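Local coordinates for RND efflux system, outer membrane lipoprotein, NodT family (Burkholderia mallei, PDB 6U94) that probably forms the outer-membrane exit channel of an RND-type efflux system that expels compounds from the cell, at residues L130-E134 with R281-I285; P271-S276 with P308-G314; A288-L292 with N363-Y367; F327-W333 with I371-R376. All coordinates share one frame; numbering follows the deposited sequence.

Contact 1 (L130-E134 with R281-I285)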
loop_
_atom_site.group_PDB
_atom_site.type_symbol
_atom_site.label_atom_id
_atom_site.label_comp_id
_atom_site.label_asym_id
_atom_site.label_seq_id
_atom_site.Cartn_x
_atom_site.Cartn_y
_atom_site.Cartn_z
ATOM N N LEU A 130 -3.201 0.460 7.080
ATOM C CA LEU A 130 -4.468 -0.078 7.554
ATOM C C LEU A 130 -5.567 0.971 7.435
ATOM O O LEU A 130 -5.362 2.142 7.772
ATOM C CB LEU A 130 -4.358 -0.552 9.006
ATOM C CG LEU A 130 -3.415 -1.725 9.278
ATOM C CD1 LEU A 130 -3.523 -2.174 10.730
ATOM C CD2 LEU A 130 -3.706 -2.876 8.326
ATOM N N THR A 131 -6.734 0.544 6.963
ATOM C CA THR A 131 -7.885 1.427 6.875
ATOM C C THR A 131 -8.494 1.648 8.259
ATOM O O THR A 131 -8.057 1.077 9.262
ATOM C CB THR A 131 -8.921 0.863 5.909
ATOM O OG1 THR A 131 -9.332 -0.440 6.345
ATOM C CG2 THR A 131 -8.336 0.770 4.498
ATOM N N HIS A 132 -9.516 2.507 8.314
ATOM C CA HIS A 132 -10.142 2.825 9.592
ATOM C C HIS A 132 -10.787 1.594 10.216
ATOM O O HIS A 132 -10.644 1.357 11.421
ATOM C CB HIS A 132 -11.181 3.933 9.418
ATOM C CG HIS A 132 -10.593 5.279 9.132
ATOM N ND1 HIS A 132 -9.734 5.917 10.002
ATOM C CD2 HIS A 132 -10.751 6.115 8.079
ATOM C CE1 HIS A 132 -9.383 7.084 9.494
ATOM N NE2 HIS A 132 -9.987 7.228 8.327
ATOM N N PHE A 133 -11.496 0.791 9.415
ATOM C CA PHE A 133 -12.199 -0.348 9.996
ATOM C C PHE A 133 -11.237 -1.457 10.403
ATOM O O PHE A 133 -11.516 -2.192 11.357
ATOM C CB PHE A 133 -13.277 -0.875 9.040
ATOM C CG PHE A 133 -12.759 -1.340 7.703
ATOM C CD1 PHE A 133 -12.258 -2.623 7.546
ATOM C CD2 PHE A 133 -12.819 -0.512 6.594
ATOM C CE1 PHE A 133 -11.798 -3.060 6.317
ATOM C CE2 PHE A 133 -12.365 -0.943 5.361
ATOM C CZ PHE A 133 -11.853 -2.218 5.222
ATOM N N GLU A 134 -10.100 -1.587 9.716
ATOM C CA GLU A 134 -9.084 -2.529 10.176
ATOM C C GLU A 134 -8.508 -2.099 11.517
ATOM O O GLU A 134 -8.317 -2.929 12.413
ATOM C CB GLU A 134 -7.970 -2.658 9.143
ATOM C CG GLU A 134 -8.404 -3.242 7.824
ATOM C CD GLU A 134 -7.297 -3.174 6.797
ATOM O OE1 GLU A 134 -6.629 -4.202 6.556
ATOM O OE2 GLU A 134 -7.083 -2.074 6.246
ATOM N N ARG A 281 -20.224 -1.722 1.561
ATOM C CA ARG A 281 -19.601 -2.979 1.961
ATOM C C ARG A 281 -18.424 -2.791 2.909
ATOM O O ARG A 281 -17.826 -3.786 3.329
ATOM C CB ARG A 281 -19.125 -3.757 0.733
ATOM C CG ARG A 281 -20.144 -3.889 -0.378
ATOM C CD ARG A 281 -19.407 -4.214 -1.660
ATOM N NE ARG A 281 -18.280 -3.299 -1.843
ATOM C CZ ARG A 281 -17.238 -3.534 -2.634
ATOM N NH1 ARG A 281 -17.164 -4.664 -3.325
ATOM N NH2 ARG A 281 -16.262 -2.639 -2.729
ATOM N N ARG A 282 -18.067 -1.557 3.243
ATOM C CA ARG A 282 -17.021 -1.342 4.232
ATOM C C ARG A 282 -17.470 -1.897 5.581
ATOM O O ARG A 282 -18.609 -1.645 6.001
ATOM C CB ARG A 282 -16.691 0.141 4.364
ATOM C CG ARG A 282 -15.829 0.727 3.237
ATOM C CD ARG A 282 -15.610 2.208 3.466
ATOM N NE ARG A 282 -15.034 2.477 4.782
ATOM C CZ ARG A 282 -13.797 2.921 4.985
ATOM N NH1 ARG A 282 -12.994 3.169 3.951
ATOM N NH2 ARG A 282 -13.361 3.130 6.223
ATOM N N PRO A 283 -16.628 -2.667 6.271
ATOM C CA PRO A 283 -17.040 -3.200 7.579
ATOM C C PRO A 283 -17.438 -2.137 8.595
ATOM O O PRO A 283 -18.284 -2.417 9.452
ATOM C CB PRO A 283 -15.805 -3.988 8.030
ATOM C CG PRO A 283 -15.195 -4.441 6.746
ATOM C CD PRO A 283 -15.381 -3.291 5.795
ATOM N N ASP A 284 -16.877 -0.925 8.534
ATOM C CA ASP A 284 -17.277 0.093 9.499
ATOM C C ASP A 284 -18.596 0.758 9.135
ATOM O O ASP A 284 -19.269 1.299 10.021
ATOM C CB ASP A 284 -16.179 1.151 9.672
ATOM C CG ASP A 284 -15.683 1.740 8.350
ATOM O OD1 ASP A 284 -16.107 1.294 7.263
ATOM O OD2 ASP A 284 -14.850 2.667 8.412
ATOM N N ILE A 285 -18.995 0.711 7.865
ATOM C CA ILE A 285 -20.311 1.227 7.504
ATOM C C ILE A 285 -21.388 0.165 7.718
ATOM O O ILE A 285 -22.516 0.488 8.101
ATOM C CB ILE A 285 -20.303 1.762 6.060
ATOM C CG1 ILE A 285 -19.382 2.981 5.959
ATOM C CG2 ILE A 285 -21.717 2.128 5.597
ATOM C CD1 ILE A 285 -19.450 3.686 4.629
#

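Contact 2 (P271-S276 with P308-G314)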
loop_
_atom_site.group_PDB
_atom_site.type_symbol
_atom_site.label_atom_id
_atom_site.label_comp_id
_atom_site.label_asym_id
_atom_site.label_seq_id
_atom_site.Cartn_x
_atom_site.Cartn_y
_atom_site.Cartn_z
ATOM N N PRO A 271 -11.387 0.466 -12.333
ATOM C CA PRO A 271 -12.238 0.932 -13.433
ATOM C C PRO A 271 -12.629 2.391 -13.248
ATOM O O PRO A 271 -12.622 2.935 -12.141
ATOM C CB PRO A 271 -13.466 0.012 -13.352
ATOM C CG PRO A 271 -13.014 -1.172 -12.558
ATOM C CD PRO A 271 -12.005 -0.641 -11.588
ATOM N N ALA A 272 -12.973 3.029 -14.360
ATOM C CA ALA A 272 -13.472 4.394 -14.302
ATOM C C ALA A 272 -14.921 4.406 -13.830
ATOM O O ALA A 272 -15.726 3.561 -14.231
ATOM C CB ALA A 272 -13.358 5.060 -15.672
ATOM N N GLY A 273 -15.245 5.363 -12.964
ATOM C CA GLY A 273 -16.619 5.562 -12.546
ATOM C C GLY A 273 -17.127 4.618 -11.478
ATOM O O GLY A 273 -18.299 4.230 -11.516
ATOM N N LEU A 274 -16.290 4.242 -10.521
ATOM C CA LEU A 274 -16.734 3.353 -9.458
ATOM C C LEU A 274 -17.786 4.051 -8.597
ATOM O O LEU A 274 -17.552 5.175 -8.133
ATOM C CB LEU A 274 -15.550 2.913 -8.600
ATOM C CG LEU A 274 -14.624 1.909 -9.283
ATOM C CD1 LEU A 274 -13.497 1.490 -8.354
ATOM C CD2 LEU A 274 -15.419 0.700 -9.756
ATOM N N PRO A 275 -18.943 3.429 -8.369
ATOM C CA PRO A 275 -19.985 4.087 -7.569
ATOM C C PRO A 275 -19.641 4.110 -6.087
ATOM O O PRO A 275 -19.031 3.181 -5.548
ATOM C CB PRO A 275 -21.232 3.236 -7.839
ATOM C CG PRO A 275 -20.694 1.887 -8.216
ATOM C CD PRO A 275 -19.401 2.156 -8.949
ATOM N N SER A 276 -20.043 5.198 -5.427
ATOM C CA SER A 276 -19.828 5.333 -3.991
ATOM C C SER A 276 -20.599 4.293 -3.185
ATOM O O SER A 276 -20.248 4.035 -2.028
ATOM C CB SER A 276 -20.221 6.738 -3.538
ATOM O OG SER A 276 -21.461 7.119 -4.113
ATOM N N PRO A 308 -23.341 10.338 0.356
ATOM C CA PRO A 308 -23.285 10.891 -1.003
ATOM C C PRO A 308 -23.412 9.800 -2.056
ATOM O O PRO A 308 -22.954 8.670 -1.873
ATOM C CB PRO A 308 -21.904 11.560 -1.062
ATOM C CG PRO A 308 -21.507 11.779 0.372
ATOM C CD PRO A 308 -22.123 10.632 1.130
ATOM N N ARG A 309 -24.051 10.149 -3.168
ATOM C CA ARG A 309 -24.145 9.266 -4.330
ATOM C C ARG A 309 -23.377 9.930 -5.469
ATOM O O ARG A 309 -23.917 10.756 -6.205
ATOM C CB ARG A 309 -25.609 8.958 -4.706
ATOM C CG ARG A 309 -26.556 10.149 -4.749
ATOM C CD ARG A 309 -28.018 9.688 -4.797
ATOM N NE ARG A 309 -28.315 8.830 -5.945
ATOM C CZ ARG A 309 -29.528 8.368 -6.241
ATOM N NH1 ARG A 309 -30.564 8.681 -5.476
ATOM N NH2 ARG A 309 -29.710 7.596 -7.307
ATOM N N ILE A 310 -22.100 9.562 -5.598
ATOM C CA ILE A 310 -21.204 10.093 -6.617
ATOM C C ILE A 310 -20.336 8.955 -7.134
ATOM O O ILE A 310 -20.238 7.888 -6.522
ATOM C CB ILE A 310 -20.293 11.221 -6.079
ATOM C CG1 ILE A 310 -19.471 10.698 -4.896
ATOM C CG2 ILE A 310 -21.105 12.451 -5.695
ATOM C CD1 ILE A 310 -18.346 11.613 -4.460
ATOM N N THR A 311 -19.694 9.199 -8.274
ATOM C CA THR A 311 -18.619 8.322 -8.706
ATOM C C THR A 311 -17.371 8.611 -7.886
ATOM O O THR A 311 -17.175 9.724 -7.388
ATOM C CB THR A 311 -18.320 8.498 -10.198
ATOM O OG1 THR A 311 -17.943 9.859 -10.466
ATOM C CG2 THR A 311 -19.541 8.124 -11.032
ATOM N N LEU A 312 -16.529 7.593 -7.734
ATOM C CA LEU A 312 -15.307 7.732 -6.956
ATOM C C LEU A 312 -14.053 7.873 -7.806
ATOM O O LEU A 312 -13.078 8.476 -7.348
ATOM C CB LEU A 312 -15.137 6.534 -6.017
ATOM C CG LEU A 312 -16.199 6.400 -4.928
ATOM C CD1 LEU A 312 -15.970 5.133 -4.130
ATOM C CD2 LEU A 312 -16.185 7.625 -4.025
ATOM N N THR A 313 -14.047 7.335 -9.024
ATOM C CA THR A 313 -12.856 7.322 -9.856
ATOM C C THR A 313 -13.168 7.893 -11.228
ATOM O O THR A 313 -14.305 7.834 -11.705
ATOM C CB THR A 313 -12.280 5.907 -10.024
ATOM O OG1 THR A 313 -13.283 5.040 -10.569
ATOM C CG2 THR A 313 -11.804 5.360 -8.686
ATOM N N GLY A 314 -12.136 8.458 -11.852
ATOM C CA GLY A 314 -12.206 8.895 -13.229
ATOM C C GLY A 314 -11.374 7.996 -14.120
ATOM O O GLY A 314 -11.207 6.808 -13.829
#

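Contact 3 (A288-L292 with N363-Y367)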
loop_
_atom_site.group_PDB
_atom_site.type_symbol
_atom_site.label_atom_id
_atom_site.label_comp_id
_atom_site.label_asym_id
_atom_site.label_seq_id
_atom_site.Cartn_x
_atom_site.Cartn_y
_atom_site.Cartn_z
ATOM N N ALA A 288 -22.109 0.293 11.351
ATOM C CA ALA A 288 -22.836 1.516 11.672
ATOM C C ALA A 288 -24.296 1.418 11.249
ATOM O O ALA A 288 -25.187 1.890 11.965
ATOM C CB ALA A 288 -22.163 2.719 11.013
ATOM N N GLU A 289 -24.564 0.816 10.086
ATOM C CA GLU A 289 -25.946 0.637 9.653
ATOM C C GLU A 289 -26.664 -0.406 10.501
ATOM O O GLU A 289 -27.868 -0.279 10.745
ATOM C CB GLU A 289 -25.994 0.257 8.173
ATOM C CG GLU A 289 -25.458 1.346 7.252
ATOM C CD GLU A 289 -25.796 1.123 5.790
ATOM O OE1 GLU A 289 -25.734 -0.033 5.324
ATOM O OE2 GLU A 289 -26.126 2.117 5.108
ATOM N N HIS A 290 -25.944 -1.429 10.966
ATOM C CA HIS A 290 -26.531 -2.432 11.853
ATOM C C HIS A 290 -26.967 -1.808 13.173
ATOM O O HIS A 290 -28.036 -2.123 13.708
ATOM C CB HIS A 290 -25.517 -3.554 12.089
ATOM C CG HIS A 290 -25.971 -4.603 13.059
ATOM N ND1 HIS A 290 -25.971 -4.411 14.424
ATOM C CD2 HIS A 290 -26.415 -5.867 12.859
ATOM C CE1 HIS A 290 -26.408 -5.504 15.022
ATOM N NE2 HIS A 290 -26.682 -6.403 14.094
ATOM N N ARG A 291 -26.134 -0.918 13.721
ATOM C CA ARG A 291 -26.488 -0.254 14.973
ATOM C C ARG A 291 -27.741 0.600 14.816
ATOM O O ARG A 291 -28.539 0.723 15.752
ATOM C CB ARG A 291 -25.323 0.601 15.475
ATOM C CG ARG A 291 -24.293 -0.161 16.285
ATOM C CD ARG A 291 -23.248 0.776 16.871
ATOM N NE ARG A 291 -21.894 0.283 16.639
ATOM C CZ ARG A 291 -21.068 0.769 15.717
ATOM N NH1 ARG A 291 -21.451 1.775 14.943
ATOM N NH2 ARG A 291 -19.855 0.253 15.575
ATOM N N LEU A 292 -27.923 1.210 13.645
ATOM C CA LEU A 292 -29.099 2.046 13.426
ATOM C C LEU A 292 -30.355 1.200 13.261
ATOM O O LEU A 292 -31.438 1.594 13.713
ATOM C CB LEU A 292 -28.890 2.939 12.205
ATOM C CG LEU A 292 -27.999 4.169 12.370
ATOM C CD1 LEU A 292 -27.562 4.678 11.010
ATOM C CD2 LEU A 292 -28.736 5.258 13.129
ATOM N N ASN A 363 -26.072 7.003 17.468
ATOM C CA ASN A 363 -25.927 6.126 16.312
ATOM C C ASN A 363 -26.050 6.878 14.994
ATOM O O ASN A 363 -25.498 6.432 13.982
ATOM C CB ASN A 363 -26.956 4.996 16.372
ATOM C CG ASN A 363 -26.797 4.134 17.604
ATOM O OD1 ASN A 363 -25.820 3.396 17.738
ATOM N ND2 ASN A 363 -27.760 4.224 18.515
ATOM N N VAL A 364 -26.762 8.005 14.978
ATOM C CA VAL A 364 -26.833 8.815 13.766
ATOM C C VAL A 364 -25.557 9.628 13.587
ATOM O O VAL A 364 -25.001 9.702 12.484
ATOM C CB VAL A 364 -28.079 9.719 13.797
ATOM C CG1 VAL A 364 -28.115 10.604 12.571
ATOM C CG2 VAL A 364 -29.348 8.882 13.887
ATOM N N ALA A 365 -25.071 10.248 14.666
ATOM C CA ALA A 365 -23.852 11.045 14.578
ATOM C C ALA A 365 -22.648 10.178 14.227
ATOM O O ALA A 365 -21.800 10.580 13.422
ATOM C CB ALA A 365 -23.615 11.793 15.890
ATOM N N GLY A 366 -22.557 8.986 14.821
ATOM C CA GLY A 366 -21.477 8.080 14.470
ATOM C C GLY A 366 -21.557 7.617 13.028
ATOM O O GLY A 366 -20.537 7.499 12.344
ATOM N N TYR A 367 -22.774 7.355 12.547
ATOM C CA TYR A 367 -22.960 6.965 11.153
ATOM C C TYR A 367 -22.525 8.078 10.207
ATOM O O TYR A 367 -21.861 7.820 9.195
ATOM C CB TYR A 367 -24.424 6.597 10.920
ATOM C CG TYR A 367 -24.785 6.209 9.504
ATOM C CD1 TYR A 367 -24.347 5.012 8.954
ATOM C CD2 TYR A 367 -25.606 7.019 8.733
ATOM C CE1 TYR A 367 -24.694 4.650 7.664
ATOM C CE2 TYR A 367 -25.961 6.665 7.448
ATOM C CZ TYR A 367 -25.502 5.478 6.917
ATOM O OH TYR A 367 -25.847 5.120 5.632
HETATM O O HOH W 1 -24.433 3.770 13.801
#

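Contact 4 (F327-W333 with I371-R376)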
loop_
_atom_site.group_PDB
_atom_site.type_symbol
_atom_site.label_atom_id
_atom_site.label_comp_id
_atom_site.label_asym_id
_atom_site.label_seq_id
_atom_site.Cartn_x
_atom_site.Cartn_y
_atom_site.Cartn_z
ATOM N N PHE A 327 -14.077 17.595 -1.428
ATOM C CA PHE A 327 -13.021 18.063 -0.541
ATOM C C PHE A 327 -12.292 19.281 -1.097
ATOM O O PHE A 327 -11.179 19.586 -0.655
ATOM C CB PHE A 327 -12.040 16.926 -0.251
ATOM C CG PHE A 327 -12.687 15.729 0.386
ATOM C CD1 PHE A 327 -12.880 15.675 1.756
ATOM C CD2 PHE A 327 -13.122 14.664 -0.389
ATOM C CE1 PHE A 327 -13.485 14.577 2.346
ATOM C CE2 PHE A 327 -13.723 13.565 0.192
ATOM C CZ PHE A 327 -13.908 13.521 1.563
ATOM N N SER A 328 -12.897 19.988 -2.050
ATOM C CA SER A 328 -12.322 21.236 -2.533
ATOM C C SER A 328 -12.332 22.278 -1.421
ATOM O O SER A 328 -13.326 22.443 -0.709
ATOM C CB SER A 328 -13.096 21.755 -3.746
ATOM O OG SER A 328 -14.213 22.529 -3.345
ATOM N N GLY A 329 -11.215 22.984 -1.274
ATOM C CA GLY A 329 -11.046 23.887 -0.161
ATOM C C GLY A 329 -10.603 23.232 1.130
ATOM O O GLY A 329 -10.368 23.943 2.116
ATOM N N GLY A 330 -10.485 21.906 1.161
ATOM C CA GLY A 330 -9.981 21.243 2.347
ATOM C C GLY A 330 -10.976 21.291 3.492
ATOM O O GLY A 330 -12.195 21.223 3.297
ATOM N N VAL A 331 -10.434 21.454 4.704
ATOM C CA VAL A 331 -11.156 21.408 5.976
ATOM C C VAL A 331 -12.247 20.344 5.935
ATOM O O VAL A 331 -12.033 19.231 5.440
ATOM C CB VAL A 331 -11.743 22.784 6.359
ATOM C CG1 VAL A 331 -11.237 23.205 7.728
ATOM C CG2 VAL A 331 -11.405 23.863 5.324
ATOM N N ALA A 332 -13.421 20.674 6.465
ATOM C CA ALA A 332 -14.554 19.768 6.382
ATOM C C ALA A 332 -15.114 19.747 4.964
ATOM O O ALA A 332 -15.057 20.741 4.233
ATOM C CB ALA A 332 -15.639 20.179 7.372
ATOM N N TRP A 333 -15.675 18.602 4.580
ATOM C CA TRP A 333 -16.084 18.420 3.196
ATOM C C TRP A 333 -17.322 19.260 2.885
ATOM O O TRP A 333 -17.934 19.873 3.763
ATOM C CB TRP A 333 -16.325 16.940 2.887
ATOM C CG TRP A 333 -17.481 16.281 3.597
ATOM C CD1 TRP A 333 -18.223 16.787 4.626
ATOM C CD2 TRP A 333 -18.015 14.981 3.320
ATOM N NE1 TRP A 333 -19.187 15.881 5.006
ATOM C CE2 TRP A 333 -19.082 14.765 4.218
ATOM C CE3 TRP A 333 -17.695 13.978 2.397
ATOM C CZ2 TRP A 333 -19.828 13.588 4.222
ATOM C CZ3 TRP A 333 -18.440 12.810 2.402
ATOM C CH2 TRP A 333 -19.493 12.626 3.309
ATOM N N ILE A 371 -19.111 7.890 7.586
ATOM C CA ILE A 371 -19.186 8.058 6.140
ATOM C C ILE A 371 -18.204 9.123 5.665
ATOM O O ILE A 371 -17.548 8.957 4.629
ATOM C CB ILE A 371 -20.633 8.383 5.722
ATOM C CG1 ILE A 371 -21.544 7.189 6.015
ATOM C CG2 ILE A 371 -20.705 8.770 4.246
ATOM C CD1 ILE A 371 -23.000 7.468 5.753
ATOM N N GLN A 372 -18.081 10.229 6.405
ATOM C CA GLN A 372 -17.123 11.259 6.015
ATOM C C GLN A 372 -15.696 10.732 6.080
ATOM O O GLN A 372 -14.885 11.007 5.189
ATOM C CB GLN A 372 -17.269 12.499 6.897
ATOM C CG GLN A 372 -16.346 13.636 6.464
ATOM C CD GLN A 372 -16.382 14.830 7.394
ATOM O OE1 GLN A 372 -17.043 14.805 8.433
ATOM N NE2 GLN A 372 -15.664 15.888 7.027
ATOM N N ASP A 373 -15.373 9.965 7.126
ATOM C CA ASP A 373 -14.039 9.381 7.228
ATOM C C ASP A 373 -13.793 8.367 6.120
ATOM O O ASP A 373 -12.672 8.255 5.613
ATOM C CB ASP A 373 -13.847 8.730 8.597
ATOM C CG ASP A 373 -13.664 9.746 9.704
ATOM O OD1 ASP A 373 -13.677 10.956 9.405
ATOM O OD2 ASP A 373 -13.505 9.334 10.874
ATOM N N ALA A 374 -14.827 7.622 5.724
ATOM C CA ALA A 374 -14.662 6.642 4.657
ATOM C C ALA A 374 -14.347 7.321 3.328
ATOM O O ALA A 374 -13.436 6.899 2.605
ATOM C CB ALA A 374 -15.915 5.778 4.534
ATOM N N PHE A 375 -15.103 8.369 2.982
ATOM C CA PHE A 375 -14.850 9.094 1.742
ATOM C C PHE A 375 -13.492 9.780 1.781
ATOM O O PHE A 375 -12.723 9.707 0.818
ATOM C CB PHE A 375 -15.959 10.116 1.491
ATOM C CG PHE A 375 -17.176 9.540 0.831
ATOM C CD1 PHE A 375 -18.109 8.821 1.572
ATOM C CD2 PHE A 375 -17.397 9.721 -0.525
ATOM C CE1 PHE A 375 -19.237 8.290 0.965
ATOM C CE2 PHE A 375 -18.517 9.197 -1.138
ATOM C CZ PHE A 375 -19.442 8.476 -0.388
ATOM N N ARG A 376 -13.186 10.457 2.891
ATOM C CA ARG A 376 -11.892 11.114 3.031
ATOM C C ARG A 376 -10.753 10.115 2.888
ATOM O O ARG A 376 -9.738 10.403 2.245
ATOM C CB ARG A 376 -11.814 11.834 4.378
ATOM C CG ARG A 376 -10.520 12.616 4.597
ATOM C CD ARG A 376 -10.557 13.380 5.914
ATOM N NE ARG A 376 -11.697 14.291 5.985
ATOM C CZ ARG A 376 -11.704 15.517 5.466
ATOM N NH1 ARG A 376 -10.632 15.977 4.832
ATOM N NH2 ARG A 376 -12.782 16.281 5.576
#

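Contact 1 (L130-E134 with R281-I285)
Phe-133 lays one face of its ring on Pro-283 and turns an edge to the guanidinium of Arg-282, so two consecutive residues at the start of helix 283-294 hold a single phenyl group. Its CG lies between its own backbone N and carbonyl carbon (chi1 60°), which turns the ring to these two partners. Pro-283 CD stands 3.5 Å from the centroid of the Phe-133 ring and 6° off its normal, a CH-pi contact almost over the middle, and Pro-283 CG reaches Phe-133 CD1 at 3.5 Å. Thr-131 OG1 sits over the centre of the opposite face. The guanidinium is perpendicular to the ring (90°): Phe-133 CD2 points at its flat face, 3.7 Å from Arg-282 NH2. The cation therefore lies beside the ring and not over its pi cloud. Asp-284 fixes the rotation of that guanidinium side-on, with Arg-282 NE 3.0 Å from Asp-284 OD1 and Arg-282 NH2 2.7 Å from Asp-284 OD2, while Asp-284 CB packs on Phe-133 CB at 3.6 Å. The third nitrogen, NH1, makes a salt bridge to Glu-377. At the other helix start, Glu-134 OE2 receives the N-cap Thr-131 twice, from N at 2.7 Å and from OG1 at 2.8 Å, on opposite faces of the carboxylate plane. The N-H bond is the side-chain-to-N-cap half of a capping box. Two helix N-termini thus meet here. Phe-133 and Pro-283 also rest on Ser-161 of helix 156-203, Arg-282 touches Ala-374 of helix 362-415, and Glu-134 pairs with Lys-453 of helix 421-454.

Contact 2 (P271-S276 with P308-G314)
Thr-313 sets its hydroxyl against the side chain of Leu-274, with Thr-313 OG1 3.6 Å from Leu-274 CG. The two loops run antiparallel with a single beta bridge, Pro-275 to Thr-311, and neither becomes a regular strand. This bridged pair is non-hydrogen-bonded, a place where proline, lacking an N-H, costs no bond. Flanking it, Leu-312 N reaches Leu-274 O at 2.7 Å and Ser-276 N reaches Ile-310 O at 2.9 Å. Toward the other end the pairing passes from backbone to side chain. With chi1 of 57°, Thr-313 OG1 is tucked between its own backbone N and carbonyl carbon and faces the opposing chain, where it donates to Pro-271 O at 2.7 Å and accepts from Leu-274 N at 3.1 Å in a nearly straight bond (174°). One hydroxyl so clasps the chain on both sides of Ala-272 and Gly-273. Gly-273 N adds a bond to Thr-313 O at 2.9 Å, coming from well above the carbonyl plane, and its positive phi suits glycine. The bridge joins the loop before helix 283-294 to the loop after helix 299-306, closing off the two helices between them. Pro-271 and Leu-274 lean on Trp-459, whereas Leu-312 and Ser-276 touch Phe-375 of helix 362-415. Beside them Leu-312 CD1 packs against Ser-276 CA. The pairing finishes at the hydroxyl of this serine: Ser-276 OG lies 2.8 Å from Ile-310 O and 3.1 Å from Pro-308 O, two carbonyls competing for one proton.

Contact 3 (A288-L292 with N363-Y367)
Leu-292 presses CD1 over one face of the Tyr-367 ring, 3.9 Å from its centroid and 26° off the normal, in a CH-pi contact displaced toward the CG side of the ring. This is the close half of an antiparallel helix pair, 288-292 against 363-367, with local axes 9.4 Å apart and a crossing angle of -163°. Tyr-367 has CG opposite its own backbone N (chi1 178°), which sends the ring across to the other helix. There Ala-288 CB meets the ring edge in its plane, 3.8 Å from Tyr-367 CD1, and Glu-289 CG comes to 3.4 Å from Tyr-367 CE1. The other branch of Leu-292, CD2, touches Val-364 CG2 and the backbone of Asn-363. Ile-299 of helix 299-306 touches both Glu-289 and Leu-292.

Toward Arg-291 the helices meet more loosely. The exposed Arg-291 runs at about a right angle to Asn-363, and its CB lies 3.6 Å from Asn-363 OD1 without a bond across. A water spans the helices here, donating to Ala-288 O at 2.7 Å and to Asn-363 O at 2.9 Å; both carbonyls also take helix bonds, from Leu-292 N and Tyr-367 N. Back on the tight side, Tyr-367 OH donates to the anti lone pair of Glu-289 OE2 at 3.1 Å, and Arg-303 makes a salt bridge to the same oxygen. A neutral donor and a cation on one carboxylate oxygen of the buried Glu-289 would be expected to favour its ionised form and to hold the phenol in place.

Contact 4 (F327-W333 with I371-R376)
Arg-376 runs beside the Phe-327 ring to grip a carbonyl of the facing loop. The loop, residues 327-333, begins with a type II beta turn from Phe-327 to Gly-330 and packs on helix 362-415. Arg-376 leaves the helix with CG opposite the backbone N; its CB lies 3.8 Å from Phe-327 CE1. A bend at chi3 (-57°) then sets the face of the guanidinium against this edge of the ring: NE is 4.1 Å and CZ 3.7 Å from Phe-327 CE1, which sits over the centre of that face. At the tip, Arg-376 NH2 donates to Val-331 O at 3.0 Å with an angle of 144° at the hydrogen, so the side chain holds the loop just past the turn. The end of the Phe-327 ring meets the helix backbone, CZ coming to 3.4 Å from Arg-376 N. Farther along, Trp-333 lies flat on the aliphatic part of Gln-372, while its six-membered ring meets Phe-375 obliquely and Pro-308 touches it from outside the contact. Its CZ3 lies 3.8 Å from Phe-375 CB, and Gln-372 CG stands 3.7 Å from the centroid of the Trp-333 five-membered ring, 11° off the normal.

From the N terminus, the chain passes through 130-134 and the long helices 156-203 and 211-247 before contact 1 closes that span at 281-285. Contact 2 has by then opened at 271-276, so it crosses contact 1; it closes at 308-314, after contact 3 has opened on helix 283-294. Contact 3 closes at 363-367, past the opening of contact 4 at 327-333, and contact 4 ends at 371-376. Each contact thus crosses the next and none nests. Contacts 1 and 3 share helix 283-294, contacts 3 and 4 share helix 362-415, and that helix also meets contact 1 through Ala-374 with Arg-282 and contact 2 through Phe-375 with Ser-276 and Pro-308.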